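Local coordinates for protein pullulanase (Bacillus acidopullulyticus, PDB 2WAN) that hydrolyses the alpha-1,6-glucosidic linkages of pullulan and probably of other branched starch polysaccharides, as a debranching glycoside hydrolase, at residues Glu424-Ile435 and Ile642-Gly650; Asp760-Ser770 and Val813-Arg824. All blocks are in the same frame, centred on the assembly; numbering follows the deposited sequence.

Interaction 1: residues Glu424-Ile435 and Ile642-Gly650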
loop_
_atom_site.group_PDB
_atom_site.type_symbol
_atom_site.label_atom_id
_atom_site.label_comp_id
_atom_site.label_asym_id
_atom_site.label_seq_id
_atom_site.Cartn_x
_atom_site.Cartn_y
_atom_site.Cartn_z
ATOM N N GLU A 424 -10.019 9.889 -21.143
ATOM C CA GLU A 424 -9.947 9.393 -19.761
ATOM C C GLU A 424 -11.316 9.128 -19.139
ATOM O O GLU A 424 -12.318 9.795 -19.460
ATOM C CB GLU A 424 -9.135 10.350 -18.873
ATOM C CG GLU A 424 -9.637 11.802 -18.840
ATOM C CD GLU A 424 -9.081 12.686 -19.972
ATOM O OE1 GLU A 424 -8.533 12.168 -20.980
ATOM O OE2 GLU A 424 -9.205 13.921 -19.850
ATOM N N GLN A 425 -11.333 8.144 -18.243
ATOM C CA GLN A 425 -12.529 7.759 -17.521
ATOM C C GLN A 425 -12.303 7.953 -16.017
ATOM O O GLN A 425 -12.035 7.003 -15.267
ATOM C CB GLN A 425 -12.916 6.321 -17.866
ATOM C CG GLN A 425 -13.442 6.135 -19.277
ATOM C CD GLN A 425 -14.683 6.957 -19.568
ATOM O OE1 GLN A 425 -14.769 7.624 -20.604
ATOM N NE2 GLN A 425 -15.644 6.922 -18.655
ATOM N N THR A 426 -12.375 9.214 -15.606
ATOM C CA THR A 426 -12.125 9.633 -14.232
ATOM C C THR A 426 -13.329 10.465 -13.814
ATOM O O THR A 426 -13.527 11.573 -14.328
ATOM C CB THR A 426 -10.843 10.489 -14.136
ATOM O OG1 THR A 426 -10.818 11.446 -15.212
ATOM C CG2 THR A 426 -9.592 9.608 -14.267
ATOM N N PRO A 427 -14.159 9.936 -12.901
ATOM C CA PRO A 427 -15.359 10.677 -12.514
ATOM C C PRO A 427 -15.060 11.815 -11.532
ATOM O O PRO A 427 -13.910 11.999 -11.124
ATOM C CB PRO A 427 -16.211 9.609 -11.837
ATOM C CG PRO A 427 -15.202 8.752 -11.172
ATOM C CD PRO A 427 -14.068 8.649 -12.183
ATOM N N ALA A 428 -16.102 12.564 -11.159
ATOM C CA ALA A 428 -15.929 13.737 -10.276
ATOM C C ALA A 428 -15.385 13.367 -8.897
ATOM O O ALA A 428 -14.625 14.132 -8.298
ATOM C CB ALA A 428 -17.236 14.518 -10.156
ATOM N N ASN A 429 -15.763 12.189 -8.400
ATOM C CA ASN A 429 -15.385 11.769 -7.058
ATOM C C ASN A 429 -15.231 10.249 -7.044
ATOM O O ASN A 429 -15.935 9.574 -7.785
ATOM C CB ASN A 429 -16.462 12.194 -6.045
ATOM C CG ASN A 429 -15.993 12.053 -4.616
ATOM O OD1 ASN A 429 -16.030 10.959 -4.023
ATOM N ND2 ASN A 429 -15.498 13.159 -4.057
ATOM N N PRO A 430 -14.325 9.711 -6.214
ATOM C CA PRO A 430 -14.185 8.233 -6.185
ATOM C C PRO A 430 -15.473 7.467 -5.878
ATOM O O PRO A 430 -15.618 6.320 -6.340
ATOM C CB PRO A 430 -13.154 8.002 -5.089
ATOM C CG PRO A 430 -12.264 9.252 -5.204
ATOM C CD PRO A 430 -13.219 10.377 -5.482
ATOM N N VAL A 431 -16.399 8.075 -5.124
ATOM C CA VAL A 431 -17.674 7.393 -4.800
ATOM C C VAL A 431 -18.553 7.125 -6.025
ATOM O O VAL A 431 -19.552 6.403 -5.922
ATOM C CB VAL A 431 -18.525 8.125 -3.713
ATOM C CG1 VAL A 431 -17.737 8.253 -2.389
ATOM C CG2 VAL A 431 -19.048 9.488 -4.180
ATOM N N ASP A 432 -18.167 7.694 -7.171
ATOM C CA ASP A 432 -18.860 7.500 -8.434
ATOM C C ASP A 432 -18.354 6.278 -9.207
ATOM O O ASP A 432 -18.874 5.985 -10.297
ATOM C CB ASP A 432 -18.723 8.750 -9.323
ATOM C CG ASP A 432 -19.368 9.984 -8.687
ATOM O OD1 ASP A 432 -20.373 9.824 -7.968
ATOM O OD2 ASP A 432 -18.851 11.091 -8.895
ATOM N N GLU A 433 -17.361 5.578 -8.666
ATOM C CA GLU A 433 -16.862 4.358 -9.331
ATOM C C GLU A 433 -17.519 3.111 -8.753
ATOM O O GLU A 433 -17.850 3.076 -7.581
ATOM C CB GLU A 433 -15.336 4.237 -9.209
ATOM C CG GLU A 433 -14.597 5.371 -9.936
ATOM C CD GLU A 433 -13.182 5.039 -10.339
ATOM O OE1 GLU A 433 -12.575 4.114 -9.756
ATOM O OE2 GLU A 433 -12.668 5.720 -11.266
ATOM N N VAL A 434 -17.745 2.116 -9.613
ATOM C CA VAL A 434 -18.067 0.748 -9.164
ATOM C C VAL A 434 -16.972 -0.132 -9.752
ATOM O O VAL A 434 -16.928 -0.374 -10.973
ATOM C CB VAL A 434 -19.456 0.269 -9.620
ATOM C CG1 VAL A 434 -19.763 -1.075 -8.936
ATOM C CG2 VAL A 434 -20.521 1.281 -9.222
ATOM N N ILE A 435 -16.091 -0.589 -8.865
ATOM C CA ILE A 435 -14.811 -1.163 -9.262
ATOM C C ILE A 435 -14.932 -2.694 -9.369
ATOM O O ILE A 435 -15.431 -3.348 -8.465
ATOM C CB ILE A 435 -13.695 -0.744 -8.268
ATOM C CG1 ILE A 435 -13.538 0.785 -8.267
ATOM C CG2 ILE A 435 -12.365 -1.393 -8.652
ATOM C CD1 ILE A 435 -12.615 1.326 -7.147
ATOM N N ILE A 642 -2.295 16.440 -12.382
ATOM C CA ILE A 642 -2.498 16.053 -13.779
ATOM C C ILE A 642 -4.005 15.983 -14.054
ATOM O O ILE A 642 -4.500 16.563 -15.020
ATOM C CB ILE A 642 -1.812 14.701 -14.072
ATOM C CG1 ILE A 642 -0.290 14.871 -14.008
ATOM C CG2 ILE A 642 -2.255 14.106 -15.442
ATOM C CD1 ILE A 642 0.434 13.594 -13.799
ATOM N N ASN A 643 -4.723 15.285 -13.179
ATOM C CA ASN A 643 -6.153 15.068 -13.337
ATOM C C ASN A 643 -6.775 14.828 -11.961
ATOM O O ASN A 643 -6.502 13.803 -11.347
ATOM C CB ASN A 643 -6.386 13.864 -14.260
ATOM C CG ASN A 643 -7.859 13.515 -14.429
ATOM O OD1 ASN A 643 -8.735 14.128 -13.824
ATOM N ND2 ASN A 643 -8.131 12.509 -15.257
ATOM N N PRO A 644 -7.606 15.778 -11.467
ATOM C CA PRO A 644 -8.152 15.635 -10.109
ATOM C C PRO A 644 -9.081 14.437 -9.949
ATOM O O PRO A 644 -9.382 14.063 -8.824
ATOM C CB PRO A 644 -8.930 16.947 -9.884
ATOM C CG PRO A 644 -9.135 17.518 -11.225
ATOM C CD PRO A 644 -7.986 17.066 -12.081
ATOM N N GLY A 645 -9.534 13.857 -11.066
ATOM C CA GLY A 645 -10.419 12.691 -11.021
ATOM C C GLY A 645 -9.716 11.346 -10.860
ATOM O O GLY A 645 -10.389 10.325 -10.695
ATOM N N ILE A 646 -8.378 11.326 -10.899
ATOM C CA ILE A 646 -7.656 10.056 -10.723
ATOM C C ILE A 646 -7.994 9.458 -9.342
ATOM O O ILE A 646 -8.016 10.171 -8.336
ATOM C CB ILE A 646 -6.129 10.229 -10.952
ATOM C CG1 ILE A 646 -5.870 10.464 -12.448
ATOM C CG2 ILE A 646 -5.357 8.986 -10.478
ATOM C CD1 ILE A 646 -4.408 10.818 -12.830
ATOM N N VAL A 647 -8.277 8.157 -9.307
ATOM C CA VAL A 647 -8.707 7.482 -8.066
ATOM C C VAL A 647 -7.582 6.603 -7.547
ATOM O O VAL A 647 -7.015 5.802 -8.299
ATOM C CB VAL A 647 -9.974 6.634 -8.299
ATOM C CG1 VAL A 647 -10.407 5.916 -7.000
ATOM C CG2 VAL A 647 -11.105 7.512 -8.832
ATOM N N LEU A 648 -7.256 6.778 -6.267
ATOM C CA LEU A 648 -6.108 6.139 -5.646
ATOM C C LEU A 648 -6.528 5.490 -4.342
ATOM O O LEU A 648 -7.184 6.136 -3.519
ATOM C CB LEU A 648 -5.016 7.178 -5.353
ATOM C CG LEU A 648 -4.619 8.035 -6.554
ATOM C CD1 LEU A 648 -3.846 9.278 -6.086
ATOM C CD2 LEU A 648 -3.825 7.209 -7.577
ATOM N N TYR A 649 -6.154 4.231 -4.145
ATOM C CA TYR A 649 -6.555 3.519 -2.909
ATOM C C TYR A 649 -5.676 2.291 -2.721
ATOM O O TYR A 649 -4.884 1.934 -3.610
ATOM C CB TYR A 649 -8.057 3.131 -2.957
ATOM C CG TYR A 649 -8.386 2.358 -4.202
ATOM C CD1 TYR A 649 -8.641 3.023 -5.416
ATOM C CD2 TYR A 649 -8.380 0.959 -4.192
ATOM C CE1 TYR A 649 -8.906 2.314 -6.592
ATOM C CE2 TYR A 649 -8.637 0.237 -5.356
ATOM C CZ TYR A 649 -8.895 0.914 -6.554
ATOM O OH TYR A 649 -9.143 0.195 -7.709
ATOM N N GLY A 650 -5.787 1.648 -1.560
ATOM C CA GLY A 650 -5.000 0.438 -1.332
ATOM C C GLY A 650 -5.240 -0.218 0.007
ATOM O O GLY A 650 -6.101 0.224 0.766
HETATM O O HOH W 1 -12.661 10.791 -9.033
#
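The N-terminal end of the eight-stranded parallel barrel of the amylase-type catalytic domain is where this contact lies: the loop leading into the first strand, 435-438, meets the turn and strand 647-650, fifth in order. T426 and P427 meet the turn at N643-I646, while P430 and E433 reach V647 and I435 reaches Y649. At the outer end N643 ND2 donates to T426 OG1 at 2.9 Å, with an N-H...O angle of 164° and the hydroxyl close to the amide plane. The other end of the same amide is engaged in an Asx turn: G645 N donates to N643 OD1 at 2.9 Å, from above the carbonyl plane. With CG anti to the backbone N (chi1 177°), the N643 side chain reaches out to T426 while its OD1 holds the type I turn 643-646. G645 lies against T426 and P427, its CA 3.6 Å from P427 O; a beta carbon there would run into T426 CB and P427 O. One water donates to both P427 O and G645 O, joining the two backbones where they do not bond directly. Further in, V647 spreads its methyls: CG1 lies 3.9 Å from P430 CB, and CG2 lies 3.4 Å from E433 OE2, the valine and glutamate side chains running alongside one another, oppositely directed. At the start of the first strand, I435 CD1 comes obliquely to the Y649 ring, 3.8 Å from CZ. Y649 OH is bonded to Q487 and N549 on the second and third strands, and E433 OE1 has a weak bond from N549. The contact thus grades from an amide gripped at both ends to a mixed interior, where aliphatic methyls lie beside a buried carboxylate and a phenol whose polar atoms are met at least partly from outside the two segments.

Interaction 2: residues Asp760-Ser770 and Val813-Arg824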
loop_
_atom_site.group_PDB
_atom_site.type_symbol
_atom_site.label_atom_id
_atom_site.label_comp_id
_atom_site.label_asym_id
_atom_site.label_seq_id
_atom_site.Cartn_x
_atom_site.Cartn_y
_atom_site.Cartn_z
ATOM N N ASP A 760 -25.635 -14.236 -0.647
ATOM C CA ASP A 760 -24.582 -13.693 -1.514
ATOM C C ASP A 760 -25.067 -12.350 -2.096
ATOM O O ASP A 760 -24.370 -11.325 -2.012
ATOM C CB ASP A 760 -24.286 -14.723 -2.632
ATOM C CG ASP A 760 -23.090 -14.329 -3.514
ATOM O OD1 ASP A 760 -23.029 -13.179 -3.998
ATOM O OD2 ASP A 760 -22.210 -15.200 -3.720
ATOM N N GLU A 761 -26.269 -12.352 -2.662
ATOM C CA GLU A 761 -26.871 -11.132 -3.193
ATOM C C GLU A 761 -27.013 -10.042 -2.139
ATOM O O GLU A 761 -26.745 -8.876 -2.424
ATOM C CB GLU A 761 -28.223 -11.432 -3.825
ATOM C CG GLU A 761 -28.079 -12.190 -5.170
ATOM C CD GLU A 761 -29.384 -12.699 -5.748
ATOM O OE1 GLU A 761 -30.321 -12.998 -4.973
ATOM O OE2 GLU A 761 -29.464 -12.826 -7.001
ATOM N N LEU A 762 -27.451 -10.415 -0.935
ATOM C CA LEU A 762 -27.580 -9.445 0.171
ATOM C C LEU A 762 -26.261 -8.784 0.575
ATOM O O LEU A 762 -26.218 -7.567 0.758
ATOM C CB LEU A 762 -28.244 -10.091 1.397
ATOM C CG LEU A 762 -28.405 -9.192 2.635
ATOM C CD1 LEU A 762 -29.178 -7.913 2.345
ATOM C CD2 LEU A 762 -29.162 -9.998 3.700
ATOM N N ALA A 763 -25.193 -9.571 0.686
ATOM C CA ALA A 763 -23.887 -9.021 1.036
ATOM C C ALA A 763 -23.466 -7.968 0.009
ATOM O O ALA A 763 -23.031 -6.862 0.377
ATOM C CB ALA A 763 -22.859 -10.126 1.112
ATOM N N HIS A 764 -23.623 -8.305 -1.265
ATOM C CA HIS A 764 -23.291 -7.340 -2.326
ATOM C C HIS A 764 -24.276 -6.153 -2.354
ATOM O O HIS A 764 -23.858 -5.036 -2.649
ATOM C CB HIS A 764 -23.147 -8.028 -3.703
ATOM C CG HIS A 764 -21.964 -8.952 -3.783
ATOM N ND1 HIS A 764 -20.709 -8.546 -4.193
ATOM C CD2 HIS A 764 -21.853 -10.270 -3.493
ATOM C CE1 HIS A 764 -19.875 -9.575 -4.150
ATOM N NE2 HIS A 764 -20.547 -10.632 -3.724
ATOM N N ALA A 765 -25.548 -6.371 -2.006
ATOM C CA ALA A 765 -26.520 -5.265 -1.965
ATOM C C ALA A 765 -26.091 -4.195 -0.959
ATOM O O ALA A 765 -26.214 -3.006 -1.227
ATOM C CB ALA A 765 -27.931 -5.765 -1.633
ATOM N N VAL A 766 -25.579 -4.628 0.197
ATOM C CA VAL A 766 -25.031 -3.693 1.176
ATOM C C VAL A 766 -23.883 -2.892 0.552
ATOM O O VAL A 766 -23.842 -1.666 0.667
ATOM C CB VAL A 766 -24.573 -4.396 2.490
ATOM C CG1 VAL A 766 -23.979 -3.377 3.472
ATOM C CG2 VAL A 766 -25.758 -5.121 3.156
ATOM N N VAL A 767 -22.948 -3.583 -0.096
ATOM C CA VAL A 767 -21.829 -2.894 -0.746
ATOM C C VAL A 767 -22.332 -1.845 -1.757
ATOM O O VAL A 767 -21.861 -0.695 -1.770
ATOM C CB VAL A 767 -20.838 -3.882 -1.396
ATOM C CG1 VAL A 767 -19.766 -3.110 -2.228
ATOM C CG2 VAL A 767 -20.160 -4.737 -0.330
ATOM N N PHE A 768 -23.313 -2.221 -2.578
ATOM C CA PHE A 768 -23.783 -1.336 -3.649
ATOM C C PHE A 768 -24.676 -0.188 -3.169
ATOM O O PHE A 768 -24.870 0.799 -3.912
ATOM C CB PHE A 768 -24.529 -2.137 -4.726
ATOM C CG PHE A 768 -23.675 -3.180 -5.433
ATOM C CD1 PHE A 768 -22.361 -2.893 -5.819
ATOM C CD2 PHE A 768 -24.210 -4.421 -5.740
ATOM C CE1 PHE A 768 -21.591 -3.848 -6.516
ATOM C CE2 PHE A 768 -23.464 -5.390 -6.415
ATOM C CZ PHE A 768 -22.154 -5.096 -6.819
ATOM N N THR A 769 -25.233 -0.298 -1.957
ATOM C CA THR A 769 -26.160 0.746 -1.477
ATOM C C THR A 769 -25.613 1.582 -0.316
ATOM O O THR A 769 -26.311 2.493 0.169
ATOM C CB THR A 769 -27.562 0.181 -1.114
ATOM O OG1 THR A 769 -27.435 -0.888 -0.169
ATOM C CG2 THR A 769 -28.269 -0.314 -2.371
ATOM N N SER A 770 -24.382 1.281 0.107
ATOM C CA SER A 770 -23.696 2.029 1.179
ATOM C C SER A 770 -22.996 3.260 0.600
ATOM O O SER A 770 -22.513 3.240 -0.546
ATOM C CB SER A 770 -22.656 1.145 1.860
ATOM O OG SER A 770 -23.293 0.157 2.670
ATOM N N VAL A 813 -28.825 -14.239 -10.890
ATOM C CA VAL A 813 -27.873 -13.577 -9.998
ATOM C C VAL A 813 -27.155 -12.442 -10.736
ATOM O O VAL A 813 -27.082 -11.315 -10.241
ATOM C CB VAL A 813 -26.814 -14.544 -9.468
ATOM C CG1 VAL A 813 -25.800 -13.778 -8.579
ATOM C CG2 VAL A 813 -27.503 -15.697 -8.699
ATOM N N PHE A 814 -26.675 -12.730 -11.942
ATOM C CA PHE A 814 -26.047 -11.691 -12.771
ATOM C C PHE A 814 -26.988 -10.490 -12.962
ATOM O O PHE A 814 -26.574 -9.325 -12.812
ATOM C CB PHE A 814 -25.618 -12.281 -14.133
ATOM C CG PHE A 814 -24.923 -11.295 -15.025
ATOM C CD1 PHE A 814 -25.647 -10.360 -15.769
ATOM C CD2 PHE A 814 -23.535 -11.286 -15.096
ATOM C CE1 PHE A 814 -24.994 -9.421 -16.587
ATOM C CE2 PHE A 814 -22.877 -10.363 -15.929
ATOM C CZ PHE A 814 -23.626 -9.425 -16.666
ATOM N N ASP A 815 -28.244 -10.769 -13.297
ATOM C CA ASP A 815 -29.243 -9.713 -13.483
ATOM C C ASP A 815 -29.534 -8.910 -12.208
ATOM O O ASP A 815 -29.741 -7.691 -12.255
ATOM C CB ASP A 815 -30.523 -10.318 -14.041
ATOM C CG ASP A 815 -30.367 -10.788 -15.495
ATOM O OD1 ASP A 815 -29.370 -10.430 -16.180
ATOM O OD2 ASP A 815 -31.267 -11.513 -15.954
ATOM N N TYR A 816 -29.553 -9.595 -11.070
ATOM C CA TYR A 816 -29.732 -8.916 -9.783
ATOM C C TYR A 816 -28.573 -7.962 -9.505
ATOM O O TYR A 816 -28.792 -6.797 -9.147
ATOM C CB TYR A 816 -29.899 -9.937 -8.655
ATOM C CG TYR A 816 -30.265 -9.303 -7.329
ATOM C CD1 TYR A 816 -29.280 -8.863 -6.441
ATOM C CD2 TYR A 816 -31.605 -9.166 -6.955
ATOM C CE1 TYR A 816 -29.616 -8.264 -5.232
ATOM C CE2 TYR A 816 -31.959 -8.585 -5.743
ATOM C CZ TYR A 816 -30.964 -8.145 -4.877
ATOM O OH TYR A 816 -31.297 -7.559 -3.680
ATOM N N PHE A 817 -27.340 -8.457 -9.639
ATOM C CA PHE A 817 -26.159 -7.583 -9.509
ATOM C C PHE A 817 -26.249 -6.385 -10.458
ATOM O O PHE A 817 -26.048 -5.251 -10.035
ATOM C CB PHE A 817 -24.867 -8.336 -9.803
ATOM C CG PHE A 817 -24.297 -9.110 -8.634
ATOM C CD1 PHE A 817 -25.028 -10.153 -8.037
ATOM C CD2 PHE A 817 -23.000 -8.868 -8.193
ATOM C CE1 PHE A 817 -24.484 -10.904 -6.998
ATOM C CE2 PHE A 817 -22.441 -9.637 -7.154
ATOM C CZ PHE A 817 -23.200 -10.655 -6.557
ATOM N N SER A 818 -26.560 -6.641 -11.730
ATOM C CA SER A 818 -26.646 -5.578 -12.736
ATOM C C SER A 818 -27.706 -4.556 -12.338
ATOM O O SER A 818 -27.475 -3.349 -12.432
ATOM C CB SER A 818 -26.959 -6.166 -14.122
ATOM O OG SER A 818 -27.184 -5.125 -15.070
ATOM N N SER A 819 -28.850 -5.029 -11.845
ATOM C CA SER A 819 -29.949 -4.123 -11.490
ATOM C C SER A 819 -29.559 -3.212 -10.315
ATOM O O SER A 819 -29.900 -2.024 -10.317
ATOM C CB SER A 819 -31.224 -4.915 -11.150
ATOM O OG SER A 819 -31.758 -5.533 -12.318
ATOM N N MET A 820 -28.856 -3.772 -9.325
ATOM C CA MET A 820 -28.331 -3.007 -8.187
ATOM C C MET A 820 -27.304 -1.980 -8.619
ATOM O O MET A 820 -27.317 -0.839 -8.149
ATOM C CB MET A 820 -27.699 -3.930 -7.138
ATOM C CG MET A 820 -28.677 -4.417 -6.104
ATOM S SD MET A 820 -29.297 -3.135 -4.959
ATOM C CE MET A 820 -30.367 -4.236 -4.010
ATOM N N ILE A 821 -26.397 -2.399 -9.500
ATOM C CA ILE A 821 -25.332 -1.503 -9.962
ATOM C C ILE A 821 -25.933 -0.341 -10.763
ATOM O O ILE A 821 -25.607 0.820 -10.507
ATOM C CB ILE A 821 -24.276 -2.274 -10.753
ATOM C CG1 ILE A 821 -23.480 -3.160 -9.800
ATOM C CG2 ILE A 821 -23.315 -1.305 -11.522
ATOM C CD1 ILE A 821 -22.793 -4.340 -10.499
ATOM N N HIS A 822 -26.839 -0.646 -11.691
ATOM C CA HIS A 822 -27.495 0.412 -12.476
ATOM C C HIS A 822 -28.316 1.375 -11.615
ATOM O O HIS A 822 -28.323 2.577 -11.869
ATOM C CB HIS A 822 -28.362 -0.195 -13.584
ATOM C CG HIS A 822 -27.558 -0.837 -14.678
ATOM N ND1 HIS A 822 -27.270 -0.203 -15.866
ATOM C CD2 HIS A 822 -26.970 -2.053 -14.752
ATOM C CE1 HIS A 822 -26.562 -1.012 -16.636
ATOM N NE2 HIS A 822 -26.360 -2.138 -15.981
ATOM N N LEU A 823 -28.985 0.851 -10.592
ATOM C CA LEU A 823 -29.707 1.715 -9.646
ATOM C C LEU A 823 -28.764 2.742 -8.976
ATOM O O LEU A 823 -29.061 3.945 -8.964
ATOM C CB LEU A 823 -30.437 0.877 -8.587
ATOM C CG LEU A 823 -31.307 1.715 -7.621
ATOM C CD1 LEU A 823 -32.620 2.125 -8.285
ATOM C CD2 LEU A 823 -31.582 0.896 -6.383
ATOM N N ARG A 824 -27.651 2.278 -8.416
ATOM C CA ARG A 824 -26.638 3.172 -7.854
ATOM C C ARG A 824 -26.142 4.192 -8.886
ATOM O O ARG A 824 -25.999 5.395 -8.553
ATOM C CB ARG A 824 -25.446 2.387 -7.285
ATOM C CG ARG A 824 -24.513 3.274 -6.462
ATOM C CD ARG A 824 -23.188 2.572 -6.127
ATOM N NE ARG A 824 -22.296 3.462 -5.359
ATOM C CZ ARG A 824 -22.377 3.679 -4.041
ATOM N NH1 ARG A 824 -23.334 3.118 -3.308
ATOM N NH2 ARG A 824 -21.511 4.502 -3.450
#
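F817 of helix 813-824 packs against H764 and F768 of helix 760-769 in an aromatic cluster. F817 fits as a knob among D760, E761, H764 and F768; its CZ lies 3.4 Å from H764 CD2, over one face of the imidazole, the two rings set obliquely. F768 turns an edge toward the F817 face in an offset edge-to-face pair (planes at 77°). Over the centre of one F768 face sits I821 CG1, a CH-pi contact 3.9 Å from the centroid. E761 lays its carboxylate over a face of the Y816 ring, the planes 28° apart, with OE2 3.4 Å from Y816 CB.

Apolar contacts follow on the flank: A765 CB meets M820 CE at 3.7 Å, and F768 CD2 meets M820 CB. The bend of the M820 chain at chi2 lets its sulfur reach T769 CG2.

Hydrogen bonds gather at the C-terminal end of the first helix. The R824 chain, extended from CG to NE, carries NH1 to F768 O (2.8 Å) and S770 O (2.9 Å), each carbonyl approached from above its plane; NH2 adds a weak bond to S770 O. A methionine in place of R824 would probably leave these two buried carbonyls without their charged donor and the helix end less firmly held. T769 OG1 donates back to A765 O and pairs with Y872 OH, tying this end to the C-terminal beta domain.

With axes 9.7 Å apart and only 14° between their directions, the two are near-parallel neighbours in the outer helical layer of an alpha/beta barrel.

In the fold
Past the N-terminal beta domains, the chain enters the barrel through 424-435, which leads into the first strand. Some 207 residues later, after strands two to four and their intervening helices, 642-650 returns as the fifth strand, and interaction 1 closes that long loop. The chain then runs through strands six and seven to 760-770, and a shorter excursion of 43 residues, including the eighth strand, is closed by 813-824 in interaction 2. The two loops are in series, neither nested nor crossed, yet they touch: V434 packs on F768 and R824. Interaction 1 thus ties the barrel's interior, interaction 2 its outer helices beside the C-terminal beta domain.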